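Local coordinates for putative polyphosphate kinase 2 family protein (Arthrobacter aurescens, PDB 3RHF), which probably acts as a polyphosphate kinase of the PPK2 family, moving phosphate between polyphosphate and nucleotides, at residues Val244-Ala247 / Trp251-Arg254. Numbering follows the deposited sequence.
Sequences VVPA and WYAR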
ATOM      1  N   VAL A 244      -6.551   6.618 -22.927  1.00 26.51           N
ATOM      2  CA  VAL A 244      -5.203   6.348 -23.377  1.00 26.65           C
ATOM      3  C   VAL A 244      -4.395   7.606 -23.066  1.00 26.80           C
ATOM      4  O   VAL A 244      -4.704   8.686 -23.567  1.00 26.00           O
ATOM      5  CB  VAL A 244      -5.165   6.060 -24.887  1.00 27.91           C
ATOM      6  CG1 VAL A 244      -3.703   6.123 -25.384  1.00 30.36           C
ATOM      7  CG2 VAL A 244      -5.850   4.702 -25.226  1.00 26.15           C
ATOM      8  N   VAL A 245      -3.392   7.423 -22.205  1.00 26.47           N
ATOM      9  CA  VAL A 245      -2.644   8.460 -21.562  1.00 25.92           C
ATOM     10  C   VAL A 245      -1.217   8.404 -22.108  1.00 26.91           C
ATOM     11  O   VAL A 245      -0.469   7.443 -21.840  1.00 26.94           O
ATOM     12  CB  VAL A 245      -2.558   8.211 -20.041  1.00 25.57           C
ATOM     13  CG1 VAL A 245      -1.710   9.234 -19.427  1.00 24.25           C
ATOM     14  CG2 VAL A 245      -3.953   8.184 -19.357  1.00 23.33           C
ATOM     15  N   PRO A 246      -0.815   9.424 -22.882  1.00 27.01           N
ATOM     16  CA  PRO A 246       0.549   9.508 -23.373  1.00 27.12           C
ATOM     17  C   PRO A 246       1.516   9.404 -22.198  1.00 26.57           C
ATOM     18  O   PRO A 246       1.356  10.128 -21.222  1.00 26.64           O
ATOM     19  CB  PRO A 246       0.584  10.882 -23.970  1.00 27.58           C
ATOM     20  CG  PRO A 246      -0.719  11.069 -24.508  1.00 27.92           C
ATOM     21  CD  PRO A 246      -1.671  10.391 -23.566  1.00 27.73           C
ATOM     22  N   ALA A 247       2.459   8.466 -22.263  1.00 25.94           N
ATOM     23  CA  ALA A 247       3.256   8.111 -21.088  1.00 25.30           C
ATOM     24  C   ALA A 247       4.766   8.176 -21.310  1.00 25.47           C
ATOM     25  O   ALA A 247       5.524   7.808 -20.417  1.00 24.08           O
ATOM     26  CB  ALA A 247       2.881   6.740 -20.603  1.00 23.90           C
ATOM     27  N   TRP A 251       6.234  11.933 -15.658  1.00 26.74           N
ATOM     28  CA  TRP A 251       5.608  12.948 -14.834  1.00 25.83           C
ATOM     29  C   TRP A 251       4.232  13.242 -15.324  1.00 24.60           C
ATOM     30  O   TRP A 251       3.348  13.498 -14.520  1.00 25.06           O
ATOM     31  CB  TRP A 251       6.435  14.250 -14.757  1.00 26.63           C
ATOM     32  CG  TRP A 251       6.545  15.005 -16.060  1.00 26.81           C
ATOM     33  CD1 TRP A 251       7.536  14.884 -17.005  1.00 25.87           C
ATOM     34  CD2 TRP A 251       5.638  15.999 -16.555  1.00 24.55           C
ATOM     35  NE1 TRP A 251       7.275  15.733 -18.061  1.00 27.82           N
ATOM     36  CE2 TRP A 251       6.116  16.420 -17.808  1.00 25.03           C
ATOM     37  CE3 TRP A 251       4.467  16.554 -16.072  1.00 24.17           C
ATOM     38  CZ2 TRP A 251       5.465  17.367 -18.559  1.00 26.74           C
ATOM     39  CZ3 TRP A 251       3.827  17.502 -16.808  1.00 24.40           C
ATOM     40  CH2 TRP A 251       4.328  17.912 -18.039  1.00 27.88           C
ATOM     41  N   TYR A 252       4.022  13.242 -16.631  1.00 23.73           N
ATOM     42  CA  TYR A 252       2.664  13.576 -17.134  1.00 22.60           C
ATOM     43  C   TYR A 252       1.653  12.456 -16.867  1.00 21.88           C
ATOM     44  O   TYR A 252       0.511  12.710 -16.449  1.00 20.49           O
ATOM     45  CB  TYR A 252       2.636  13.905 -18.610  1.00 21.87           C
ATOM     46  CG  TYR A 252       1.203  14.015 -19.115  1.00 21.49           C
ATOM     47  CD1 TYR A 252       0.411  15.056 -18.744  1.00 21.58           C
ATOM     48  CD2 TYR A 252       0.645  13.028 -19.897  1.00 21.43           C
ATOM     49  CE1 TYR A 252      -0.887  15.158 -19.175  1.00 23.57           C
ATOM     50  CE2 TYR A 252      -0.640  13.099 -20.321  1.00 22.34           C
ATOM     51  CZ  TYR A 252      -1.418  14.169 -19.964  1.00 24.55           C
ATOM     52  OH  TYR A 252      -2.720  14.265 -20.401  1.00 24.21           O
ATOM     53  N   ALA A 253       2.071  11.233 -17.159  1.00 21.91           N
ATOM     54  CA  ALA A 253       1.224  10.069 -16.893  1.00 22.88           C
ATOM     55  C   ALA A 253       0.830  10.026 -15.417  1.00 23.23           C
ATOM     56  O   ALA A 253      -0.312   9.753 -15.107  1.00 25.05           O
ATOM     57  CB  ALA A 253       1.915   8.786 -17.299  1.00 22.40           C
ATOM     58  N   ARG A 254       1.747  10.318 -14.508  1.00 22.91           N
ATOM     59  CA  ARG A 254       1.381  10.304 -13.125  1.00 23.18           C
ATOM     60  C   ARG A 254       0.247  11.274 -12.817  1.00 23.90           C
ATOM     61  O   ARG A 254      -0.675  10.894 -12.083  1.00 25.86           O
ATOM     62  CB  ARG A 254       2.549  10.656 -12.242  1.00 23.78           C
ATOM     63  CG  ARG A 254       3.610   9.613 -12.188  1.00 24.69           C
ATOM     64  CD  ARG A 254       4.816  10.109 -11.437  1.00 25.95           C
ATOM     65  NE  ARG A 254       5.953   9.224 -11.704  1.00 30.46           N
ATOM     66  CZ  ARG A 254       7.190   9.604 -12.069  1.00 32.33           C
ATOM     67  NH1 ARG A 254       7.550  10.880 -12.197  1.00 30.22           N
ATOM     68  NH2 ARG A 254       8.107   8.674 -12.255  1.00 32.50           N
TER
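Val-245 and Ala-247 carry the apolar part of this contact, both meeting the small side chain of Ala-253 in the first turn of helix 250-266. The methyl CB of Ala-247 lies 4.0 Å from CB of Ala-253, and this is also where the two backbones come nearest, with 5.1 Å between the CA atoms of these alanines. From Val-245 one branch does the work: CG1, set anti to the backbone N (chi1 176°), reaches CA of Ala-253 at 4.0 Å and CE2 of Tyr-252 at 4.1 Å, coming at the ring obliquely. Pro-246 adds a looser touch, its CD 4.4 Å from CE2 of Tyr-252.

Within this chain, strand 242-246 is an edge strand of the parallel five-stranded sheet, beside strand 179-187, and here the chain leaves its C-terminal end and passes through a short loop into the helix, a strand-to-helix step of the P-loop kinase-like alpha/beta/alpha sandwich.

The polar part involves the Tyr-252 ring. Its edge faces the carbonyl O of Pro-246, which lies near the ring plane and 3.3 Å from CD2, a C-H to oxygen approach with no conventional hydrogen bond across the contact. The phenol OH at the far end is hydrogen-bonded to the carbonyl O of Pro-37. Past the strand end, the carbonyl O of Ala-247 accepts a hydrogen bond from NH2 of Arg-196.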